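L-hydantoinase (PDB 1GKR) hydrolyses the ring of 5-substituted hydantoins, preferring aryl over alkyl derivatives, with an enantioselectivity that depends on the substrate, using two zinc ions per subunit. Local coordinates at residues A[69-80]-A[109-119]; A[10-18]-A[357-366]. All coordinates share one frame; numbering follows the deposited sequence.

Interaction 1: A[69-80]-A[109-119]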
# COMPACT_ATOMS: atom_id res chain seq x y z
N LYS A 69 -43.75 4.13 -20.87
CA LYS A 69 -43.57 2.97 -21.72
C LYS A 69 -43.52 3.23 -23.22
O LYS A 69 -42.79 2.54 -23.93
CB LYS A 69 -44.62 1.90 -21.40
CG LYS A 69 -46.01 2.16 -21.92
CD LYS A 69 -47.01 1.19 -21.28
CE LYS A 69 -47.29 1.58 -19.84
NZ LYS A 69 -48.20 0.62 -19.15
N ASN A 70 -44.23 4.22 -23.73
CA ASN A 70 -44.17 4.46 -25.17
C ASN A 70 -42.96 5.25 -25.61
O ASN A 70 -42.78 5.49 -26.80
CB ASN A 70 -45.45 5.14 -25.65
CG ASN A 70 -46.65 4.24 -25.56
OD1 ASN A 70 -46.65 3.14 -26.12
ND2 ASN A 70 -47.68 4.69 -24.84
N ARG A 71 -42.12 5.62 -24.67
CA ARG A 71 -40.95 6.41 -25.01
C ARG A 71 -39.60 5.70 -24.78
O ARG A 71 -38.65 5.91 -25.54
CB ARG A 71 -41.00 7.71 -24.21
CG ARG A 71 -39.96 8.76 -24.57
CD ARG A 71 -40.42 10.17 -24.15
NE ARG A 71 -41.80 10.42 -24.58
CZ ARG A 71 -42.87 10.24 -23.82
NH1 ARG A 71 -42.75 9.81 -22.56
NH2 ARG A 71 -44.08 10.46 -24.31
N TYR A 72 -39.54 4.84 -23.76
CA TYR A 72 -38.30 4.14 -23.42
C TYR A 72 -38.30 2.63 -23.63
O TYR A 72 -37.42 2.10 -24.31
CB TYR A 72 -37.93 4.46 -21.98
CG TYR A 72 -37.73 5.93 -21.76
CD1 TYR A 72 -36.55 6.55 -22.15
CD2 TYR A 72 -38.74 6.73 -21.23
CE1 TYR A 72 -36.37 7.92 -22.02
CE2 TYR A 72 -38.58 8.11 -21.09
CZ TYR A 72 -37.38 8.70 -21.49
OH TYR A 72 -37.19 10.06 -21.36
N GLY A 73 -39.27 1.93 -23.04
CA GLY A 73 -39.35 0.49 -23.20
C GLY A 73 -40.62 -0.12 -22.63
O GLY A 73 -41.22 0.43 -21.70
N ARG A 74 -41.04 -1.25 -23.20
CA ARG A 74 -42.24 -1.95 -22.75
C ARG A 74 -41.85 -3.34 -22.21
O ARG A 74 -41.04 -4.03 -22.83
CB ARG A 74 -43.22 -2.16 -23.92
CG ARG A 74 -43.43 -0.96 -24.84
CD ARG A 74 -44.46 0.00 -24.28
NE ARG A 74 -45.77 -0.63 -24.15
CZ ARG A 74 -46.49 -1.06 -25.18
NH1 ARG A 74 -46.02 -0.91 -26.41
NH2 ARG A 74 -47.65 -1.65 -24.97
N PHE A 75 -42.42 -3.74 -21.08
CA PHE A 75 -42.10 -5.05 -20.54
C PHE A 75 -42.27 -6.18 -21.56
O PHE A 75 -41.38 -7.02 -21.70
CB PHE A 75 -42.94 -5.37 -19.31
CG PHE A 75 -42.59 -4.54 -18.10
CD1 PHE A 75 -41.26 -4.25 -17.79
CD2 PHE A 75 -43.59 -4.08 -17.25
CE1 PHE A 75 -40.94 -3.51 -16.65
CE2 PHE A 75 -43.28 -3.35 -16.10
CZ PHE A 75 -41.96 -3.06 -15.80
N GLU A 76 -43.40 -6.21 -22.28
CA GLU A 76 -43.64 -7.28 -23.26
C GLU A 76 -42.78 -7.22 -24.49
O GLU A 76 -42.70 -8.20 -25.23
CB GLU A 76 -45.09 -7.32 -23.75
CG GLU A 76 -46.09 -6.51 -22.97
CD GLU A 76 -45.96 -5.04 -23.26
OE1 GLU A 76 -45.88 -4.69 -24.46
OE2 GLU A 76 -45.94 -4.25 -22.29
N LEU A 77 -42.13 -6.09 -24.75
CA LEU A 77 -41.28 -6.03 -25.92
C LEU A 77 -39.83 -6.33 -25.58
O LEU A 77 -39.26 -7.29 -26.09
CB LEU A 77 -41.38 -4.67 -26.60
CG LEU A 77 -42.80 -4.37 -27.08
CD1 LEU A 77 -42.81 -3.09 -27.89
CD2 LEU A 77 -43.30 -5.54 -27.90
N ASP A 78 -39.25 -5.51 -24.71
CA ASP A 78 -37.86 -5.68 -24.31
C ASP A 78 -37.58 -7.02 -23.63
O ASP A 78 -36.49 -7.58 -23.79
CB ASP A 78 -37.44 -4.54 -23.39
CG ASP A 78 -37.54 -3.20 -24.07
OD1 ASP A 78 -38.62 -2.89 -24.61
OD2 ASP A 78 -36.54 -2.45 -24.07
N SER A 79 -38.54 -7.56 -22.88
CA SER A 79 -38.29 -8.84 -22.25
C SER A 79 -38.13 -9.92 -23.33
O SER A 79 -37.61 -11.00 -23.07
CB SER A 79 -39.39 -9.19 -21.24
OG SER A 79 -40.55 -9.69 -21.86
N GLU A 80 -38.57 -9.65 -24.55
CA GLU A 80 -38.39 -10.64 -25.60
C GLU A 80 -36.94 -10.59 -26.04
O GLU A 80 -36.36 -11.60 -26.44
CB GLU A 80 -39.30 -10.37 -26.80
CG GLU A 80 -40.77 -10.63 -26.53
CD GLU A 80 -41.54 -10.97 -27.78
OE1 GLU A 80 -41.03 -10.68 -28.88
OE2 GLU A 80 -42.66 -11.54 -27.67
N LYS A 109 -45.60 -1.54 -9.77
CA LYS A 109 -44.67 -2.00 -10.79
C LYS A 109 -44.61 -3.53 -10.78
O LYS A 109 -44.52 -4.16 -11.83
CB LYS A 109 -43.27 -1.42 -10.57
CG LYS A 109 -42.31 -1.75 -11.71
CD LYS A 109 -40.86 -1.35 -11.44
CE LYS A 109 -40.58 0.06 -11.87
NZ LYS A 109 -39.16 0.21 -12.31
N LYS A 110 -44.68 -4.12 -9.60
CA LYS A 110 -44.63 -5.57 -9.47
C LYS A 110 -45.82 -6.23 -10.15
O LYS A 110 -45.70 -7.26 -10.81
CB LYS A 110 -44.60 -5.94 -8.00
CG LYS A 110 -44.79 -7.40 -7.70
CD LYS A 110 -44.59 -7.59 -6.21
CE LYS A 110 -45.19 -8.87 -5.70
NZ LYS A 110 -45.07 -8.87 -4.21
N LYS A 111 -46.99 -5.61 -9.96
CA LYS A 111 -48.23 -6.10 -10.53
C LYS A 111 -48.12 -6.06 -12.04
O LYS A 111 -48.36 -7.05 -12.73
CB LYS A 111 -49.37 -5.22 -10.05
CG LYS A 111 -50.76 -5.65 -10.45
CD LYS A 111 -51.75 -4.68 -9.81
CE LYS A 111 -53.07 -4.59 -10.56
NZ LYS A 111 -53.88 -3.44 -10.05
N GLN A 112 -47.74 -4.90 -12.56
CA GLN A 112 -47.59 -4.70 -13.99
C GLN A 112 -46.55 -5.65 -14.60
O GLN A 112 -46.85 -6.39 -15.54
CB GLN A 112 -47.16 -3.27 -14.26
CG GLN A 112 -48.20 -2.25 -13.87
CD GLN A 112 -49.09 -1.93 -15.03
OE1 GLN A 112 -49.66 -2.82 -15.67
NE2 GLN A 112 -49.21 -0.63 -15.32
N ALA A 113 -45.34 -5.59 -14.06
CA ALA A 113 -44.23 -6.42 -14.52
C ALA A 113 -44.65 -7.88 -14.59
O ALA A 113 -44.32 -8.59 -15.54
CB ALA A 113 -43.05 -6.27 -13.58
N GLY A 114 -45.37 -8.33 -13.57
CA GLY A 114 -45.81 -9.71 -13.54
C GLY A 114 -46.81 -10.08 -14.63
O GLY A 114 -46.91 -11.24 -15.03
N GLN A 115 -47.55 -9.09 -15.11
CA GLN A 115 -48.53 -9.35 -16.14
C GLN A 115 -47.99 -9.25 -17.55
O GLN A 115 -48.56 -9.82 -18.48
CB GLN A 115 -49.69 -8.36 -16.02
CG GLN A 115 -50.48 -8.46 -14.74
CD GLN A 115 -51.45 -7.29 -14.59
OE1 GLN A 115 -52.20 -7.21 -13.61
NE2 GLN A 115 -51.44 -6.38 -15.57
N ARG A 116 -46.89 -8.53 -17.73
CA ARG A 116 -46.38 -8.38 -19.08
C ARG A 116 -45.00 -8.90 -19.42
O ARG A 116 -44.69 -9.08 -20.61
CB ARG A 116 -46.51 -6.91 -19.48
CG ARG A 116 -47.96 -6.46 -19.59
CD ARG A 116 -48.08 -5.03 -20.02
NE ARG A 116 -47.92 -4.11 -18.90
CZ ARG A 116 -47.09 -3.07 -18.90
NH1 ARG A 116 -46.33 -2.83 -19.97
NH2 ARG A 116 -47.02 -2.27 -17.84
N LEU A 117 -44.17 -9.16 -18.41
CA LEU A 117 -42.82 -9.66 -18.65
C LEU A 117 -42.83 -11.10 -19.17
O LEU A 117 -43.72 -11.88 -18.84
CB LEU A 117 -42.00 -9.58 -17.38
CG LEU A 117 -41.45 -8.18 -17.13
CD1 LEU A 117 -40.86 -8.10 -15.73
CD2 LEU A 117 -40.42 -7.87 -18.21
N LYS A 118 -41.83 -11.43 -19.99
CA LYS A 118 -41.74 -12.78 -20.54
C LYS A 118 -40.61 -13.61 -19.93
O LYS A 118 -40.53 -14.82 -20.16
CB LYS A 118 -41.62 -12.71 -22.06
CG LYS A 118 -42.86 -12.20 -22.79
CD LYS A 118 -42.79 -12.59 -24.27
CE LYS A 118 -44.09 -12.36 -25.02
NZ LYS A 118 -44.27 -10.92 -25.36
N VAL A 119 -39.72 -12.98 -19.17
CA VAL A 119 -38.65 -13.71 -18.49
C VAL A 119 -38.85 -13.39 -17.01
O VAL A 119 -39.64 -12.51 -16.67
CB VAL A 119 -37.25 -13.28 -18.98
CG1 VAL A 119 -37.09 -13.64 -20.46
CG2 VAL A 119 -37.05 -11.80 -18.76
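Phe75 fits as a knob into the hole formed by Lys109, Gln112, Ala113 and Arg116. Ala113 CB lies over one ring face, 4.2 Å from the centroid, in a CH-pi contact for which a small methyl is well suited, while Lys109 CG meets the ring edge. Leu117 CD2 reaches Phe75 CB at 3.7 Å and also packs on Ser79 CB, carrying the apolar contact along the helix.

The ring belongs to the start of helix 75-85, and its hole to the end of helix 103-116. These are neighbouring outer helices of the TIM barrel, following the adjacent parallel strands 51-62 and 87-92, and their short segments cross at -60°.

Charge pairing flanks this apolar patch. Phe75 CD2 lies over one face of the Arg116 guanidinium, toward its rim, the two planes being 43° apart. Arg116 sends NH1 to Glu76 OE2 (2.7 Å); the oxygen lies almost in the guanidinium plane and is met nearly along its C-O axis. Glu76 brings OE2 to the arginine by folding its chain at CB-CG. Arg116 NH2 turns to Asp65, which Lys69 also approaches in a long, weak ion pair and whose other oxygen takes the N-H of Phe75. A leucine in place of Arg116 would probably leave Glu76 OE2 without its salt-bridge partner and take from Asp65 the nearer of its two cations. Further on, Lys118 NZ makes a salt bridge with Glu80 OE2 (2.9 Å), approaching on its anti side, a long flexible chain suiting that reach; the other oxygen of Glu80 pairs with Arg406.

Backbone groups are gripped too. Ser79 OG accepts from Lys118 N (2.9 Å), just beyond the helix end, and gives its own proton to Phe75 O at 2.8 Å. With OG between its backbone N and carbonyl carbon (chi1 79°), this small hydroxyl can serve both. Lys118 NZ adds a weak bond to Glu76 O.

Interaction 2: A[10-18]-A[357-366]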
# COMPACT_ATOMS: atom_id res chain seq x y z
N ARG A 10 -22.87 -30.32 -22.15
CA ARG A 10 -21.51 -30.11 -21.71
C ARG A 10 -21.80 -28.92 -20.81
O ARG A 10 -21.68 -27.76 -21.19
CB ARG A 10 -20.60 -29.75 -22.89
CG ARG A 10 -19.20 -30.29 -22.71
CD ARG A 10 -18.28 -29.84 -23.82
NE ARG A 10 -18.60 -30.51 -25.08
CZ ARG A 10 -18.28 -31.77 -25.34
NH1 ARG A 10 -17.64 -32.49 -24.42
NH2 ARG A 10 -18.62 -32.31 -26.50
N LEU A 11 -22.27 -29.25 -19.62
CA LEU A 11 -22.69 -28.32 -18.59
C LEU A 11 -21.58 -27.48 -17.98
O LEU A 11 -20.64 -28.02 -17.40
CB LEU A 11 -23.41 -29.14 -17.53
CG LEU A 11 -24.04 -28.53 -16.30
CD1 LEU A 11 -24.83 -27.28 -16.67
CD2 LEU A 11 -24.95 -29.58 -15.69
N VAL A 12 -21.67 -26.15 -18.10
CA VAL A 12 -20.62 -25.30 -17.55
C VAL A 12 -21.00 -24.50 -16.31
O VAL A 12 -22.11 -23.95 -16.20
CB VAL A 12 -20.02 -24.35 -18.64
CG1 VAL A 12 -20.89 -24.35 -19.86
CG2 VAL A 12 -19.83 -22.95 -18.10
N SER A 13 -20.07 -24.47 -15.36
CA SER A 13 -20.25 -23.75 -14.11
C SER A 13 -18.98 -22.94 -13.95
O SER A 13 -18.08 -23.05 -14.77
CB SER A 13 -20.42 -24.70 -12.93
OG SER A 13 -19.22 -25.39 -12.66
N SER A 14 -18.88 -22.13 -12.90
CA SER A 14 -17.68 -21.32 -12.73
C SER A 14 -16.43 -22.16 -12.55
O SER A 14 -15.34 -21.69 -12.83
CB SER A 14 -17.82 -20.37 -11.56
OG SER A 14 -18.00 -21.10 -10.37
N ASP A 15 -16.56 -23.39 -12.08
CA ASP A 15 -15.35 -24.16 -11.90
C ASP A 15 -15.16 -25.41 -12.76
O ASP A 15 -14.56 -26.38 -12.31
CB ASP A 15 -15.13 -24.49 -10.42
CG ASP A 15 -16.32 -25.14 -9.80
OD1 ASP A 15 -16.88 -26.08 -10.41
OD2 ASP A 15 -16.69 -24.72 -8.68
N GLY A 16 -15.63 -25.39 -14.00
CA GLY A 16 -15.42 -26.54 -14.85
C GLY A 16 -16.60 -27.02 -15.67
O GLY A 16 -17.75 -26.67 -15.39
N ILE A 17 -16.32 -27.82 -16.69
CA ILE A 17 -17.35 -28.36 -17.55
C ILE A 17 -17.57 -29.82 -17.17
O ILE A 17 -16.61 -30.58 -17.10
CB ILE A 17 -16.93 -28.33 -19.05
CG1 ILE A 17 -16.92 -26.90 -19.59
CG2 ILE A 17 -17.91 -29.15 -19.88
CD1 ILE A 17 -15.90 -26.04 -18.98
N THR A 18 -18.81 -30.23 -16.92
CA THR A 18 -19.05 -31.64 -16.63
C THR A 18 -20.07 -32.19 -17.63
O THR A 18 -21.05 -31.53 -17.96
CB THR A 18 -19.51 -31.89 -15.18
OG1 THR A 18 -20.67 -31.12 -14.90
CG2 THR A 18 -18.41 -31.49 -14.19
N LEU A 357 -15.17 -19.82 -20.61
CA LEU A 357 -16.59 -20.04 -20.40
C LEU A 357 -16.88 -20.06 -18.91
O LEU A 357 -17.89 -19.52 -18.46
CB LEU A 357 -17.03 -21.37 -21.01
CG LEU A 357 -17.57 -21.31 -22.44
CD1 LEU A 357 -17.72 -22.70 -23.02
CD2 LEU A 357 -18.90 -20.61 -22.40
N GLU A 358 -15.99 -20.68 -18.14
CA GLU A 358 -16.18 -20.80 -16.70
C GLU A 358 -16.28 -19.45 -16.04
O GLU A 358 -17.12 -19.24 -15.17
CB GLU A 358 -15.04 -21.60 -16.06
CG GLU A 358 -15.00 -23.07 -16.47
CD GLU A 358 -14.08 -23.34 -17.64
OE1 GLU A 358 -14.02 -22.50 -18.57
OE2 GLU A 358 -13.41 -24.40 -17.64
N ARG A 359 -15.42 -18.52 -16.44
CA ARG A 359 -15.45 -17.19 -15.84
C ARG A 359 -16.70 -16.43 -16.27
O ARG A 359 -17.32 -15.72 -15.47
CB ARG A 359 -14.19 -16.43 -16.23
CG ARG A 359 -14.24 -14.99 -15.79
CD ARG A 359 -13.12 -14.67 -14.85
NE ARG A 359 -13.33 -15.24 -13.53
CZ ARG A 359 -12.34 -15.60 -12.72
NH1 ARG A 359 -11.07 -15.45 -13.10
NH2 ARG A 359 -12.60 -16.09 -11.52
N LEU A 360 -17.07 -16.58 -17.55
CA LEU A 360 -18.24 -15.91 -18.08
C LEU A 360 -19.46 -16.30 -17.27
O LEU A 360 -20.26 -15.44 -16.90
CB LEU A 360 -18.46 -16.31 -19.54
CG LEU A 360 -19.61 -15.58 -20.27
CD1 LEU A 360 -19.30 -15.49 -21.75
CD2 LEU A 360 -20.91 -16.31 -20.04
N VAL A 361 -19.61 -17.58 -16.98
CA VAL A 361 -20.75 -18.03 -16.20
C VAL A 361 -20.71 -17.48 -14.78
O VAL A 361 -21.75 -17.22 -14.17
CB VAL A 361 -20.82 -19.57 -16.17
CG1 VAL A 361 -21.74 -20.05 -15.06
CG2 VAL A 361 -21.35 -20.06 -17.50
N GLU A 362 -19.50 -17.27 -14.26
CA GLU A 362 -19.35 -16.75 -12.91
C GLU A 362 -19.82 -15.31 -12.79
O GLU A 362 -20.57 -14.97 -11.87
CB GLU A 362 -17.89 -16.84 -12.47
CG GLU A 362 -17.71 -16.48 -11.01
CD GLU A 362 -16.25 -16.42 -10.60
OE1 GLU A 362 -15.45 -15.83 -11.37
OE2 GLU A 362 -15.92 -16.93 -9.51
N VAL A 363 -19.38 -14.47 -13.73
CA VAL A 363 -19.75 -13.05 -13.69
C VAL A 363 -21.13 -12.69 -14.28
O VAL A 363 -21.68 -11.63 -13.97
CB VAL A 363 -18.69 -12.19 -14.41
CG1 VAL A 363 -17.33 -12.44 -13.83
CG2 VAL A 363 -18.70 -12.50 -15.88
N MET A 364 -21.69 -13.58 -15.11
CA MET A 364 -22.98 -13.31 -15.72
C MET A 364 -24.13 -14.11 -15.13
O MET A 364 -25.29 -13.81 -15.42
CB MET A 364 -22.93 -13.56 -17.24
CG MET A 364 -22.09 -12.54 -17.95
SD MET A 364 -22.14 -12.65 -19.72
CE MET A 364 -23.53 -11.58 -20.08
N CYS A 365 -23.82 -15.11 -14.31
CA CYS A 365 -24.86 -15.93 -13.71
C CYS A 365 -24.73 -16.10 -12.21
O CYS A 365 -25.60 -15.68 -11.45
CB CYS A 365 -24.88 -17.32 -14.35
SG CYS A 365 -24.87 -17.34 -16.16
N GLU A 366 -23.64 -16.72 -11.79
CA GLU A 366 -23.42 -16.99 -10.38
C GLU A 366 -23.33 -15.81 -9.42
O GLU A 366 -24.18 -15.68 -8.53
CB GLU A 366 -22.20 -17.88 -10.22
CG GLU A 366 -22.48 -19.34 -10.55
CD GLU A 366 -21.22 -20.16 -10.76
OE1 GLU A 366 -20.21 -19.88 -10.08
OE2 GLU A 366 -21.26 -21.10 -11.60
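Ser14 and Glu366 join a beta hairpin to a helix: Ser14 N donates to Glu366 OE2 (2.9 Å, N-H...O angle 147°), meeting the syn side of the carboxylate. The hairpin, strands 9-13 and 16-25 linked by a type I turn from Ser13 to Gly16, belongs to the small beta-rich domain beside the TIM barrel in this family; helix 357-372 lies where the two meet.

Around this bond the helix supplies aliphatic surface. Val361 packs its methyls against Val12, and Glu362 CB lies against Ser14 CB. Glu358 lays its CB and CG beneath the turn, CG 3.4 Å from Gly16 N, then bends at chi2 (94°) to bring its carboxylate to Ile17 CD1, whose chain it crosses at about a right angle. Gly16 has backbone angles at which a side chain would jam against the preceding carbonyl.

Further out, a wider pi-type turn at 362-366 places Glu366, its N bonding Val361 O, a carbonyl that Cys365 N shares. Arg359 steadies Glu362 from one turn earlier, both NE and NH2 gripping OE1 side-on. Inward, Leu357 rests on Phe51, while Tyr375 of the second subunit packs on Asp15. Where the two backbones come closest, Ser14 CA points its hydrogen at Glu358 O, 3.3 Å away and nearly straight at 166°.

Overall arrangement
Interaction 1 is mostly buried and joins two outer helices of the barrel; interaction 2 is only partly buried and joins a hairpin of the small domain to a helix, with a second subunit nearby. They share no element, and their centres lie about 29 Å apart. The chemistry differs accordingly: the 69-80/109-119 contact sets an aromatic knob against an alanine and the stems of longer side chains, flanked by salt bridges, whereas the 10-18/357-366 contact relies on valine methyls, aliphatic glutamate stems and one carboxylate reading a turn N-H. Interaction 1 is also nearer the metals, with the Lys109 side chain about 12 Å from a zinc ion; interaction 2 lies away from that site.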